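Local coordinates for protein Phi class glutathione transferase GSTF1 (Populus tremula x Populus tremuloides, PDB 4RI6) that probably catalyses the conjugation of glutathione to electrophilic substrates such as organic halides, and binds glutathione in its thioredoxin-like domain, at residues Gln149-Thr154 with Lys190-Trp195; Thr6-Pro11 with Ala58-Ser63; Asn85-Gly90 with Gly159-Phe164; Gly115-Asp120 with Ala131-Asn136. All blocks are in the same frame, centred on the assembly; numbering follows the deposited sequence. Where two conformers were deposited one is given.

Interaction 2 belongs to the thioredoxin-like N-terminal domain and is chiefly backbone hydrogen bonding between two antiparallel strands. Interactions 1 and 4 lie in the all-helical C-terminal domain and share helix 130-150, their centres about 24 Å apart; like interaction 2 they are partly buried. The first grips a chain turn with a guanidinium group and sets a leucine against an indole, whereas the second has no direct hydrogen bond and joins Asp116 and Asp120 to Asn136 through water. Interaction 3 is more deeply buried, joining the loop that precedes helix 93-122 to the loop leading into helix 164-179; it touches interaction 1, Thr154 CB lying 3.8 Å from Gly159 O. Interaction 4 is nested within the chain loop that interaction 3 closes.

Interaction 1: Gln149-Thr154 with Lys190-Trp195; sequences QKLGQT and KNVNRW
Leu151, where the chain leaves helix 130-150, points its side chain at the first turns of helix 190-200. Its CB touches both Asn191 CB and Arg194 NH2, 3.8 Å from each. CG is anti to the carbonyl carbon (chi1 -68°), which brings the methyl groups against the indole of Trp195. CD1 sits over one face, 4.0 Å from the centroid of the five-membered ring and 29° off its normal, a CH-pi contact; the same methyl also reaches Val192 CG2 at 4.2 Å. CD2 lies 3.8 Å from Trp195 CD1. Leu157 touches both Leu151 and Trp195, and the indole NE1 bonds Asp166. Next along the chain, Gly152 CA packs against the Asn191 amide, 3.3 Å from ND2.

Within the helical C-terminal domain of the glutathione transferase fold, this contact ties the turn leaving one helix to the start of another. Glu148 contributes through its carboxylate, which accepts from the backbone N of Asn191 and of Val192.

On the polar side, two nitrogens of one guanidinium converge on a single carbonyl oxygen. Arg194, bent at chi3 (73°), comes end-on to the carbonyl of Leu151, with NH1 at 3.0 Å and NH2 at 2.9 Å from the one atom O. That oxygen lies in the guanidinium plane, and NH2 meets it on a lone pair. A weak, bent bond joins Arg194 NH2 to Thr154 O at 3.3 Å, and NH2 also donates to the carbonyl of Arg155.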
loop_
_atom_site.group_PDB
_atom_site.type_symbol
_atom_site.label_atom_id
_atom_site.label_comp_id
_atom_site.label_asym_id
_atom_site.label_seq_id
_atom_site.Cartn_x
_atom_site.Cartn_y
_atom_site.Cartn_z
ATOM N N GLN A 149 18.934 2.369 -11.053
ATOM C CA GLN A 149 20.019 2.869 -10.224
ATOM C C GLN A 149 20.177 2.007 -8.956
ATOM O O GLN A 149 21.278 1.570 -8.619
ATOM C CB GLN A 149 19.777 4.362 -9.892
ATOM C CG GLN A 149 19.844 5.274 -11.151
ATOM C CD GLN A 149 19.242 6.691 -10.995
ATOM O OE1 GLN A 149 18.120 6.872 -10.514
ATOM N NE2 GLN A 149 19.989 7.697 -11.457
ATOM N N LYS A 150 19.068 1.728 -8.286
ATOM C CA LYS A 150 19.059 0.907 -7.084
ATOM C C LYS A 150 19.642 -0.477 -7.332
ATOM O O LYS A 150 20.439 -0.997 -6.533
ATOM C CB LYS A 150 17.620 0.782 -6.566
ATOM C CG LYS A 150 17.457 -0.025 -5.271
ATOM C CD LYS A 150 18.059 0.734 -4.081
ATOM C CE LYS A 150 17.938 -0.010 -2.731
ATOM N NZ LYS A 150 18.801 -1.200 -2.653
ATOM N N LEU A 151 19.237 -1.076 -8.446
ATOM C CA LEU A 151 19.631 -2.450 -8.759
ATOM C C LEU A 151 21.069 -2.529 -9.324
ATOM O O LEU A 151 21.600 -3.608 -9.544
ATOM C CB LEU A 151 18.609 -3.079 -9.709
ATOM C CG LEU A 151 17.250 -3.297 -9.026
ATOM C CD1 LEU A 151 16.183 -3.535 -10.042
ATOM C CD2 LEU A 151 17.304 -4.436 -8.030
ATOM N N GLY A 152 21.707 -1.377 -9.509
ATOM C CA GLY A 152 23.142 -1.343 -9.723
ATOM C C GLY A 152 23.930 -1.390 -8.431
ATOM O O GLY A 152 25.138 -1.621 -8.458
ATOM N N GLN A 153 23.242 -1.176 -7.305
ATOM C CA GLN A 153 23.858 -1.149 -5.985
ATOM C C GLN A 153 23.630 -2.457 -5.255
ATOM O O GLN A 153 24.526 -2.975 -4.603
ATOM C CB GLN A 153 23.290 0.018 -5.163
ATOM C CG GLN A 153 23.563 1.372 -5.781
ATOM C CD GLN A 153 22.774 2.530 -5.151
ATOM O OE1 GLN A 153 21.704 2.363 -4.520
ATOM N NE2 GLN A 153 23.297 3.731 -5.345
ATOM N N THR A 154 22.410 -2.978 -5.368
ATOM C CA THR A 154 22.029 -4.233 -4.724
ATOM C C THR A 154 21.483 -5.192 -5.762
ATOM O O THR A 154 21.022 -4.782 -6.824
ATOM C CB THR A 154 20.982 -4.022 -3.625
ATOM O OG1 THR A 154 19.859 -3.336 -4.165
ATOM C CG2 THR A 154 21.574 -3.209 -2.493
ATOM N N LYS A 190 19.389 -2.460 -18.145
ATOM C CA LYS A 190 20.198 -3.650 -17.912
ATOM C C LYS A 190 20.089 -4.207 -16.493
ATOM O O LYS A 190 19.942 -5.410 -16.328
ATOM C CB LYS A 190 21.675 -3.391 -18.280
ATOM C CG LYS A 190 22.509 -2.579 -17.305
ATOM C CD LYS A 190 23.991 -2.656 -17.672
ATOM C CE LYS A 190 24.848 -1.890 -16.676
ATOM N NZ LYS A 190 24.685 -0.426 -16.845
ATOM N N ASN A 191 20.136 -3.372 -15.466
ATOM C CA ASN A 191 20.020 -3.905 -14.106
ATOM C C ASN A 191 18.602 -4.404 -13.812
ATOM O O ASN A 191 18.432 -5.424 -13.164
ATOM C CB ASN A 191 20.431 -2.865 -13.065
ATOM C CG ASN A 191 21.859 -2.409 -13.218
ATOM O OD1 ASN A 191 22.728 -3.155 -13.684
ATOM N ND2 ASN A 191 22.109 -1.174 -12.827
ATOM N N VAL A 192 17.595 -3.666 -14.270
ATOM C CA VAL A 192 16.200 -4.087 -14.121
ATOM C C VAL A 192 15.987 -5.406 -14.843
ATOM O O VAL A 192 15.314 -6.292 -14.342
ATOM C CB VAL A 192 15.235 -2.996 -14.653
ATOM C CG1 VAL A 192 13.798 -3.506 -14.763
ATOM C CG2 VAL A 192 15.287 -1.816 -13.723
ATOM N N ASN A 193 16.583 -5.545 -16.017
ATOM C CA ASN A 193 16.429 -6.774 -16.765
ATOM C C ASN A 193 17.069 -7.961 -16.048
ATOM O O ASN A 193 16.516 -9.047 -16.023
ATOM C CB ASN A 193 17.011 -6.617 -18.175
ATOM C CG ASN A 193 16.849 -7.867 -18.991
ATOM O OD1 ASN A 193 15.754 -8.209 -19.429
ATOM N ND2 ASN A 193 17.950 -8.558 -19.198
ATOM N N ARG A 194 18.221 -7.741 -15.432
ATOM C CA ARG A 194 18.891 -8.787 -14.656
ATOM C C ARG A 194 18.001 -9.246 -13.506
ATOM O O ARG A 194 17.755 -10.451 -13.302
ATOM C CB ARG A 194 20.215 -8.272 -14.104
ATOM C CG ARG A 194 20.964 -9.281 -13.268
ATOM C CD ARG A 194 21.871 -8.609 -12.289
ATOM N NE ARG A 194 21.114 -8.003 -11.189
ATOM C CZ ARG A 194 21.274 -6.767 -10.747
ATOM N NH1 ARG A 194 22.123 -5.930 -11.341
ATOM N NH2 ARG A 194 20.552 -6.352 -9.720
ATOM N N TRP A 195 17.542 -8.263 -12.747
ATOM C CA TRP A 195 16.645 -8.490 -11.635
ATOM C C TRP A 195 15.391 -9.228 -12.094
ATOM O O TRP A 195 15.014 -10.227 -11.492
ATOM C CB TRP A 195 16.296 -7.144 -11.023
ATOM C CG TRP A 195 15.146 -7.079 -10.071
ATOM C CD1 TRP A 195 15.127 -7.490 -8.772
ATOM C CD2 TRP A 195 13.873 -6.471 -10.318
ATOM N NE1 TRP A 195 13.910 -7.190 -8.201
ATOM C CE2 TRP A 195 13.123 -6.567 -9.128
ATOM C CE3 TRP A 195 13.295 -5.866 -11.433
ATOM C CZ2 TRP A 195 11.815 -6.060 -9.013
ATOM C CZ3 TRP A 195 11.989 -5.372 -11.324
ATOM C CH2 TRP A 195 11.273 -5.468 -10.114
#

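Interaction 2: Thr6-Pro11 with Ala58-Ser63; sequences TIYGPP and AFKDES
Strands 6-8 and 58-60 run antiparallel, their axes 4.8 Å apart at closest approach with 164° between directions, and Ile7 facing Phe59 as a non-hydrogen-bonded pair. On one side of that pair, Thr6 and Lys60 exchange two bonds: Thr6 N to Lys60 O is 2.8 Å and nearly straight at 173°, and Lys60 N to Thr6 O is 2.9 Å. On the other side Tyr8 N donates to Ala58 O at 2.9 Å, whereas the return bond from Ala58 N is weak.

Thr6, Tyr8, Ala58 and Lys60 share one face of the sheet. The Tyr8 ring stands beside Ala58, CD1 being 4.0 Å from Ala58 CB, with the carbonyl oxygen of Ala58 at the ring's edge. Lys60, extended beyond CG, runs obliquely across the outer end of this ring, passing CE1 with its methylene groups and ending in a weak bond from NZ to Tyr8 OH (3.1 Å). On the reverse face Ile7 CD1 packs 3.5 Å from Phe59 CD2.

These are the two central strands of the four-stranded thioredoxin-like sheet, close to the glutathione site: the Tyr8 side chain is about 5 Å from that of Val56. Strand 30-33 flanks strand 5-8, Ile7 bonding through its backbone to His31 and Ile33, while strand 65-67 flanks the other through Phe59 and Leu66. Helix 14-25 covers Ile7 with Val19 and Leu23, and Tyr75 of helix 69-79 sets its ring steeply against that of Phe59.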
loop_
_atom_site.group_PDB
_atom_site.type_symbol
_atom_site.label_atom_id
_atom_site.label_comp_id
_atom_site.label_asym_id
_atom_site.label_seq_id
_atom_site.Cartn_x
_atom_site.Cartn_y
_atom_site.Cartn_z
ATOM N N THR A 6 -7.395 -21.425 2.972
ATOM C CA THR A 6 -8.320 -21.276 1.861
ATOM C C THR A 6 -8.094 -19.930 1.174
ATOM O O THR A 6 -8.101 -18.895 1.829
ATOM C CB THR A 6 -9.763 -21.360 2.361
ATOM O OG1 THR A 6 -9.975 -22.623 3.017
ATOM C CG2 THR A 6 -10.752 -21.198 1.222
ATOM N N ILE A 7 -7.911 -19.954 -0.142
ATOM C CA ILE A 7 -7.731 -18.744 -0.940
ATOM C C ILE A 7 -8.847 -18.665 -1.968
ATOM O O ILE A 7 -9.164 -19.669 -2.599
ATOM C CB ILE A 7 -6.367 -18.734 -1.670
ATOM C CG1 ILE A 7 -5.232 -19.021 -0.687
ATOM C CG2 ILE A 7 -6.167 -17.429 -2.422
ATOM C CD1 ILE A 7 -5.051 -17.998 0.373
ATOM N N TYR A 8 -9.412 -17.475 -2.150
ATOM C CA TYR A 8 -10.482 -17.238 -3.116
ATOM C C TYR A 8 -9.983 -16.440 -4.307
ATOM O O TYR A 8 -9.415 -15.345 -4.135
ATOM C CB TYR A 8 -11.643 -16.458 -2.480
ATOM C CG TYR A 8 -12.413 -17.209 -1.437
ATOM C CD1 TYR A 8 -11.915 -17.380 -0.161
ATOM C CD2 TYR A 8 -13.651 -17.750 -1.734
ATOM C CE1 TYR A 8 -12.639 -18.070 0.800
ATOM C CE2 TYR A 8 -14.382 -18.432 -0.788
ATOM C CZ TYR A 8 -13.868 -18.598 0.473
ATOM O OH TYR A 8 -14.601 -19.283 1.416
ATOM N N GLY A 9 -10.227 -16.956 -5.505
ATOM C CA GLY A 9 -9.974 -16.204 -6.723
ATOM C C GLY A 9 -9.223 -16.993 -7.785
ATOM O O GLY A 9 -8.672 -18.050 -7.500
ATOM N N PRO A 10 -9.172 -16.463 -9.018
ATOM C CA PRO A 10 -8.495 -17.142 -10.135
ATOM C C PRO A 10 -7.008 -16.827 -10.219
ATOM O O PRO A 10 -6.605 -15.707 -9.961
ATOM C CB PRO A 10 -9.212 -16.586 -11.353
ATOM C CG PRO A 10 -9.543 -15.176 -10.951
ATOM C CD PRO A 10 -9.800 -15.204 -9.451
ATOM N N PRO A 11 -6.193 -17.800 -10.621
ATOM C CA PRO A 11 -4.771 -17.466 -10.727
ATOM C C PRO A 11 -4.428 -16.425 -11.811
ATOM O O PRO A 11 -3.364 -15.823 -11.718
ATOM C CB PRO A 11 -4.118 -18.813 -11.019
ATOM C CG PRO A 11 -5.177 -19.771 -11.231
ATOM C CD PRO A 11 -6.449 -19.242 -10.748
ATOM N N ALA A 58 -9.479 -13.310 -1.337
ATOM C CA ALA A 58 -9.743 -13.382 0.093
ATOM C C ALA A 58 -9.028 -14.609 0.647
ATOM O O ALA A 58 -8.721 -15.556 -0.091
ATOM C CB ALA A 58 -11.240 -13.431 0.376
ATOM N N PHE A 59 -8.783 -14.587 1.948
ATOM C CA PHE A 59 -8.033 -15.604 2.646
ATOM C C PHE A 59 -8.820 -16.055 3.874
ATOM O O PHE A 59 -9.379 -15.209 4.586
ATOM C CB PHE A 59 -6.671 -15.034 3.062
ATOM C CG PHE A 59 -5.929 -15.891 4.032
ATOM C CD1 PHE A 59 -6.245 -15.888 5.373
ATOM C CD2 PHE A 59 -4.881 -16.689 3.601
ATOM C CE1 PHE A 59 -5.562 -16.696 6.262
ATOM C CE2 PHE A 59 -4.184 -17.475 4.484
ATOM C CZ PHE A 59 -4.521 -17.480 5.817
ATOM N N LYS A 60 -8.859 -17.370 4.124
ATOM C CA LYS A 60 -9.379 -17.924 5.376
ATOM C C LYS A 60 -8.453 -18.997 5.935
ATOM O O LYS A 60 -7.952 -19.835 5.195
ATOM C CB LYS A 60 -10.773 -18.557 5.197
ATOM C CG LYS A 60 -11.887 -17.658 4.706
ATOM C CD LYS A 60 -13.204 -18.442 4.720
ATOM C CE LYS A 60 -14.369 -17.642 4.170
ATOM N NZ LYS A 60 -15.622 -18.421 4.227
ATOM N N ASP A 61 -8.226 -18.970 7.244
ATOM C CA ASP A 61 -7.743 -20.146 7.950
ATOM C C ASP A 61 -8.595 -20.334 9.218
ATOM O O ASP A 61 -9.619 -19.669 9.364
ATOM C CB ASP A 61 -6.225 -20.057 8.241
ATOM C CG ASP A 61 -5.841 -18.951 9.218
ATOM O OD1 ASP A 61 -6.713 -18.372 9.907
ATOM O OD2 ASP A 61 -4.627 -18.672 9.322
ATOM N N GLU A 62 -8.192 -21.239 10.108
ATOM C CA GLU A 62 -9.000 -21.554 11.288
ATOM C C GLU A 62 -9.190 -20.300 12.155
ATOM O O GLU A 62 -10.173 -20.192 12.895
ATOM C CB GLU A 62 -8.361 -22.699 12.109
ATOM C CG GLU A 62 -7.991 -23.956 11.288
ATOM C CD GLU A 62 -8.007 -25.277 12.092
ATOM O OE1 GLU A 62 -8.555 -26.284 11.570
ATOM O OE2 GLU A 62 -7.464 -25.320 13.227
ATOM N N SER A 63 -8.283 -19.334 12.023
ATOM C CA SER A 63 -8.193 -18.225 12.978
ATOM C C SER A 63 -8.761 -16.899 12.481
ATOM O O SER A 63 -9.217 -16.084 13.283
ATOM C CB SER A 63 -6.728 -18.009 13.373
ATOM O OG SER A 63 -6.231 -19.140 14.065
#

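Interaction 3: Asn85-Gly90 with Gly159-Phe164; sequences NKSLYG and GDEFSF. Unlike the reference sequence in segment 85-90: Lys86 (reference Arg).
Ser87 and Glu161 meet through their side chains: OG donates to Glu161 OE2 from well above the carboxylate plane, but the 2.5 Å length is doubtfully short. A second direct bond runs from the backbone N of Phe164, first residue of helix 164-179, to Leu88 O, 2.7 Å long. Leu88 and Phe162 lie side by side and point the same way, CD1 of the leucine 3.8 Å from Phe162 CE2. Farther along, the rings of Tyr89 and Phe164 are nearly parallel, 16° between planes, but so far slid apart that they barely overlap; Tyr89 CE2 and Phe164 CD2 close to 3.4 Å.

The loop linking the thioredoxin-like and helical domains, between helices 69-79 and 93-122, thus meets the loop leading into helix 164-179. Ser163 is the N-cap of that helix, its OG accepting from Ala165 N, while Asp166 accepts from Ser163 N; this resembles the N-capping box of glutathione transferases.

Two waters join the polar groups. One accepts a hydrogen bond from Asn85 ND2 and donates to Ser87 OG and to Phe162 O; the other donates to Ser87 O and Phe162 O. Asn85 forms an Asx turn, OD1 accepting from Ser87 N, within a type I turn to Leu88, while its ND2 also bonds Glu25 of helix 14-25. Farther out, Cys77 touches Leu88 and Tyr89, Asp100 and Arg74 hold Tyr89 OH, and Arg202 makes a cation-pi contact with Phe162.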
loop_
_atom_site.group_PDB
_atom_site.type_symbol
_atom_site.label_atom_id
_atom_site.label_comp_id
_atom_site.label_asym_id
_atom_site.label_seq_id
_atom_site.Cartn_x
_atom_site.Cartn_y
_atom_site.Cartn_z
ATOM N N ASN A 85 10.706 -20.405 2.975
ATOM C CA ASN A 85 11.665 -19.316 2.891
ATOM C C ASN A 85 11.539 -18.406 4.126
ATOM O O ASN A 85 10.648 -17.563 4.192
ATOM C CB ASN A 85 11.432 -18.534 1.598
ATOM C CG ASN A 85 12.460 -17.438 1.366
ATOM O OD1 ASN A 85 13.267 -17.124 2.234
ATOM N ND2 ASN A 85 12.418 -16.843 0.185
ATOM N N LYS A 86 12.438 -18.571 5.088
ATOM C CA LYS A 86 12.354 -17.827 6.340
ATOM C C LYS A 86 12.628 -16.335 6.173
ATOM O O LYS A 86 12.147 -15.522 6.966
ATOM C CB LYS A 86 13.328 -18.398 7.367
ATOM C CG LYS A 86 13.088 -19.862 7.671
ATOM C CD LYS A 86 13.794 -20.294 8.932
ATOM C CE LYS A 86 13.694 -21.789 9.131
ATOM N NZ LYS A 86 14.236 -22.203 10.450
ATOM N N SER A 87 13.403 -15.966 5.159
ATOM C CA SER A 87 13.846 -14.584 5.022
ATOM C C SER A 87 12.935 -13.745 4.132
ATOM O O SER A 87 13.249 -12.586 3.872
ATOM C CB SER A 87 15.260 -14.530 4.452
ATOM O OG SER A 87 15.228 -14.750 3.050
ATOM N N LEU A 88 11.817 -14.306 3.674
ATOM C CA LEU A 88 11.030 -13.648 2.624
ATOM C C LEU A 88 10.627 -12.223 3.008
ATOM O O LEU A 88 10.658 -11.318 2.168
ATOM C CB LEU A 88 9.789 -14.482 2.276
ATOM C CG LEU A 88 8.924 -13.962 1.117
ATOM C CD1 LEU A 88 9.697 -13.927 -0.215
ATOM C CD2 LEU A 88 7.670 -14.806 0.965
ATOM N N TYR A 89 10.259 -12.022 4.269
ATOM C CA TYR A 89 9.898 -10.688 4.761
ATOM C C TYR A 89 10.806 -10.342 5.942
ATOM O O TYR A 89 10.391 -9.729 6.931
ATOM C CB TYR A 89 8.412 -10.631 5.140
ATOM C CG TYR A 89 7.680 -9.358 4.714
ATOM C CD1 TYR A 89 8.167 -8.094 5.028
ATOM C CD2 TYR A 89 6.482 -9.433 4.011
ATOM C CE1 TYR A 89 7.484 -6.948 4.648
ATOM C CE2 TYR A 89 5.807 -8.299 3.611
ATOM C CZ TYR A 89 6.294 -7.060 3.940
ATOM O OH TYR A 89 5.579 -5.947 3.548
ATOM N N GLY A 90 12.070 -10.731 5.807
ATOM C CA GLY A 90 13.072 -10.488 6.829
ATOM C C GLY A 90 12.986 -11.446 8.002
ATOM O O GLY A 90 12.132 -12.333 8.038
ATOM N N GLY A 159 18.175 -5.410 -1.073
ATOM C CA GLY A 159 19.439 -5.956 -0.626
ATOM C C GLY A 159 19.870 -7.205 -1.356
ATOM O O GLY A 159 19.602 -7.347 -2.548
ATOM N N ASP A 160 20.518 -8.114 -0.631
ATOM C CA ASP A 160 21.253 -9.206 -1.281
ATOM C C ASP A 160 20.434 -10.489 -1.375
ATOM O O ASP A 160 20.923 -11.527 -1.805
ATOM C CB ASP A 160 22.589 -9.475 -0.556
ATOM C CG ASP A 160 22.422 -9.848 0.896
ATOM O OD1 ASP A 160 21.281 -10.054 1.336
ATOM O OD2 ASP A 160 23.445 -9.945 1.607
ATOM N N GLU A 161 19.164 -10.407 -0.999
ATOM C CA GLU A 161 18.322 -11.578 -0.882
ATOM C C GLU A 161 16.947 -11.283 -1.475
ATOM O O GLU A 161 16.415 -10.208 -1.258
ATOM C CB GLU A 161 18.198 -11.953 0.598
ATOM C CG GLU A 161 17.981 -13.416 0.884
ATOM C CD GLU A 161 18.100 -13.746 2.376
ATOM O OE1 GLU A 161 18.567 -12.890 3.167
ATOM O OE2 GLU A 161 17.723 -14.875 2.756
ATOM N N PHE A 162 16.400 -12.219 -2.240
ATOM C CA PHE A 162 15.013 -12.124 -2.715
ATOM C C PHE A 162 14.100 -11.845 -1.532
ATOM O O PHE A 162 14.243 -12.464 -0.481
ATOM C CB PHE A 162 14.588 -13.411 -3.431
ATOM C CG PHE A 162 13.164 -13.400 -3.954
ATOM C CD1 PHE A 162 12.843 -12.738 -5.126
ATOM C CD2 PHE A 162 12.168 -14.112 -3.304
ATOM C CE1 PHE A 162 11.550 -12.752 -5.620
ATOM C CE2 PHE A 162 10.870 -14.128 -3.789
ATOM C CZ PHE A 162 10.559 -13.448 -4.950
ATOM N N SER A 163 13.168 -10.916 -1.696
ATOM C CA SER A 163 12.235 -10.614 -0.620
ATOM C C SER A 163 10.840 -10.447 -1.150
ATOM O O SER A 163 10.614 -10.430 -2.366
ATOM C CB SER A 163 12.636 -9.339 0.123
ATOM O OG SER A 163 12.257 -8.181 -0.589
ATOM N N PHE A 164 9.899 -10.275 -0.228
ATOM C CA PHE A 164 8.540 -9.983 -0.629
ATOM C C PHE A 164 8.458 -8.724 -1.494
ATOM O O PHE A 164 7.563 -8.594 -2.332
ATOM C CB PHE A 164 7.623 -9.839 0.600
ATOM C CG PHE A 164 6.194 -9.689 0.224
ATOM C CD1 PHE A 164 5.500 -10.769 -0.284
ATOM C CD2 PHE A 164 5.559 -8.460 0.272
ATOM C CE1 PHE A 164 4.220 -10.645 -0.701
ATOM C CE2 PHE A 164 4.255 -8.340 -0.137
ATOM C CZ PHE A 164 3.586 -9.436 -0.619
HETATM O O HOH W 1 14.745 -15.181 0.062
HETATM O O HOH W 2 14.873 -11.310 2.012
#

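Interaction 4: Gly115-Asp120 with Ala131-Asn136; sequences GDLVHD and ALIKKN
Segments 115-120 and 131-136, within helices 93-122 and 130-150, pack antiparallel, 149° between their directions and 9.7 Å between axes, and come nearest at Leu117 and Ile133, whose CA atoms are 6.4 Å apart. Leu117 carries the apolar part: its CD2 touches Ile133 CD1 at 3.9 Å, and its CG lies 3.7 Å from Asn136 CB as the two side chains slide past each other in opposite directions. Ile133 CD1 also reaches Asp120 CB.

The two helices are consecutive long helices of the helical C-terminal domain, and the contact stands near the loop that joins them. Leu176 of helix 164-179 packs against Leu117.

On the face formed by Asp116, Asp120 and Asn136, about 9 Å from a bound glutathione at the Asp116 side chain, no direct bond crosses. Asn136, whose CG is anti to the carbonyl carbon (chi1 -74°), turns its amide toward Asp116, and the carboxylate and amide planes stand 57° apart. Water couples them twice: one molecule donates to Asp116 OD2 and accepts from Asn136 ND2, while another donates both to that OD2 and to Asn136 OD1 (2.7 Å). A third water accepts from ND2 and donates to Asp120 OD2 at 2.7 Å.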
loop_
_atom_site.group_PDB
_atom_site.type_symbol
_atom_site.label_atom_id
_atom_site.label_comp_id
_atom_site.label_asym_id
_atom_site.label_seq_id
_atom_site.Cartn_x
_atom_site.Cartn_y
_atom_site.Cartn_z
ATOM N N GLY A 115 -0.280 -1.604 -12.982
ATOM C CA GLY A 115 -1.585 -2.224 -12.915
ATOM C C GLY A 115 -2.597 -1.635 -13.885
ATOM O O GLY A 115 -3.417 -2.353 -14.455
ATOM N N ASP A 116 -2.564 -0.324 -14.076
ATOM C CA ASP A 116 -3.483 0.293 -15.028
ATOM C C ASP A 116 -3.151 -0.118 -16.460
ATOM O O ASP A 116 -4.051 -0.310 -17.275
ATOM C CB ASP A 116 -3.459 1.818 -14.911
ATOM C CG ASP A 116 -4.083 2.317 -13.634
ATOM O OD1 ASP A 116 -4.755 1.526 -12.933
ATOM O OD2 ASP A 116 -3.895 3.518 -13.338
ATOM N N LEU A 117 -1.857 -0.205 -16.778
ATOM C CA LEU A 117 -1.447 -0.715 -18.081
ATOM C C LEU A 117 -1.927 -2.158 -18.280
ATOM O O LEU A 117 -2.509 -2.482 -19.314
ATOM C CB LEU A 117 0.075 -0.630 -18.230
ATOM C CG LEU A 117 0.660 0.758 -18.483
ATOM C CD1 LEU A 117 2.180 0.699 -18.311
ATOM C CD2 LEU A 117 0.278 1.243 -19.883
ATOM N N VAL A 118 -1.686 -3.016 -17.298
ATOM C CA VAL A 118 -2.133 -4.407 -17.399
ATOM C C VAL A 118 -3.634 -4.469 -17.621
ATOM O O VAL A 118 -4.114 -5.229 -18.481
ATOM C CB VAL A 118 -1.734 -5.222 -16.148
ATOM C CG1 VAL A 118 -2.432 -6.584 -16.130
ATOM C CG2 VAL A 118 -0.235 -5.393 -16.108
ATOM N N HIS A 119 -4.387 -3.671 -16.869
ATOM C CA HIS A 119 -5.826 -3.705 -17.011
ATOM C C HIS A 119 -6.270 -3.221 -18.392
ATOM O O HIS A 119 -7.050 -3.883 -19.064
ATOM C CB HIS A 119 -6.522 -2.873 -15.939
ATOM C CG HIS A 119 -8.000 -2.914 -16.082
ATOM N ND1 HIS A 119 -8.710 -1.950 -16.756
ATOM C CD2 HIS A 119 -8.886 -3.882 -15.757
ATOM C CE1 HIS A 119 -9.988 -2.280 -16.768
ATOM N NE2 HIS A 119 -10.120 -3.454 -16.175
ATOM N N ASP A 120 -5.754 -2.083 -18.839
ATOM C CA ASP A 120 -6.239 -1.510 -20.086
ATOM C C ASP A 120 -5.854 -2.354 -21.291
ATOM O O ASP A 120 -6.611 -2.433 -22.253
ATOM C CB ASP A 120 -5.727 -0.090 -20.252
ATOM C CG ASP A 120 -6.372 0.874 -19.269
ATOM O OD1 ASP A 120 -7.396 0.507 -18.638
ATOM O OD2 ASP A 120 -5.868 2.002 -19.121
ATOM N N ALA A 131 -3.391 7.645 -25.461
ATOM C CA ALA A 131 -2.842 8.779 -24.726
ATOM C C ALA A 131 -2.662 8.393 -23.259
ATOM O O ALA A 131 -1.665 8.770 -22.620
ATOM C CB ALA A 131 -3.744 9.994 -24.867
ATOM N N LEU A 132 -3.610 7.623 -22.726
ATOM C CA LEU A 132 -3.537 7.178 -21.331
ATOM C C LEU A 132 -2.501 6.053 -21.171
ATOM O O LEU A 132 -1.798 5.980 -20.150
ATOM C CB LEU A 132 -4.909 6.714 -20.838
ATOM C CG LEU A 132 -4.944 6.211 -19.391
ATOM C CD1 LEU A 132 -4.356 7.237 -18.416
ATOM C CD2 LEU A 132 -6.365 5.879 -18.983
ATOM N N ILE A 133 -2.401 5.188 -22.179
ATOM C CA ILE A 133 -1.336 4.200 -22.198
ATOM C C ILE A 133 0.016 4.922 -22.115
ATOM O O ILE A 133 0.859 4.572 -21.298
ATOM C CB ILE A 133 -1.376 3.324 -23.464
ATOM C CG1 ILE A 133 -2.613 2.438 -23.485
ATOM C CG2 ILE A 133 -0.126 2.460 -23.543
ATOM C CD1 ILE A 133 -2.688 1.421 -22.372
ATOM N N LYS A 134 0.211 5.939 -22.951
ATOM C CA LYS A 134 1.485 6.666 -22.952
ATOM C C LYS A 134 1.752 7.299 -21.584
ATOM O O LYS A 134 2.875 7.270 -21.089
ATOM C CB LYS A 134 1.529 7.733 -24.050
ATOM C CG LYS A 134 2.794 8.623 -23.950
ATOM C CD LYS A 134 2.844 9.721 -25.002
ATOM C CE LYS A 134 3.652 10.910 -24.525
ATOM N NZ LYS A 134 5.061 10.526 -24.325
ATOM N N LYS A 135 0.724 7.879 -20.982
ATOM C CA LYS A 135 0.869 8.509 -19.672
ATOM C C LYS A 135 1.387 7.516 -18.629
ATOM O O LYS A 135 2.283 7.840 -17.834
ATOM C CB LYS A 135 -0.464 9.105 -19.239
ATOM C CG LYS A 135 -0.437 9.901 -17.959
ATOM C CD LYS A 135 -1.739 10.708 -17.831
ATOM C CE LYS A 135 -1.980 11.234 -16.417
ATOM N NZ LYS A 135 -0.773 11.862 -15.818
ATOM N N ASN A 136 0.831 6.306 -18.629
ATOM C CA ASN A 136 1.243 5.304 -17.644
ATOM C C ASN A 136 2.570 4.631 -17.975
ATOM O O ASN A 136 3.339 4.324 -17.073
ATOM C CB ASN A 136 0.137 4.265 -17.483
ATOM C CG ASN A 136 -1.026 4.813 -16.692
ATOM O OD1 ASN A 136 -0.815 5.576 -15.740
ATOM N ND2 ASN A 136 -2.245 4.449 -17.078
HETATM O O HOH W 3 -4.647 5.031 -15.436
HETATM O O HOH W 4 -1.443 5.083 -13.209
HETATM O O HOH W 5 -3.265 2.472 -18.854
#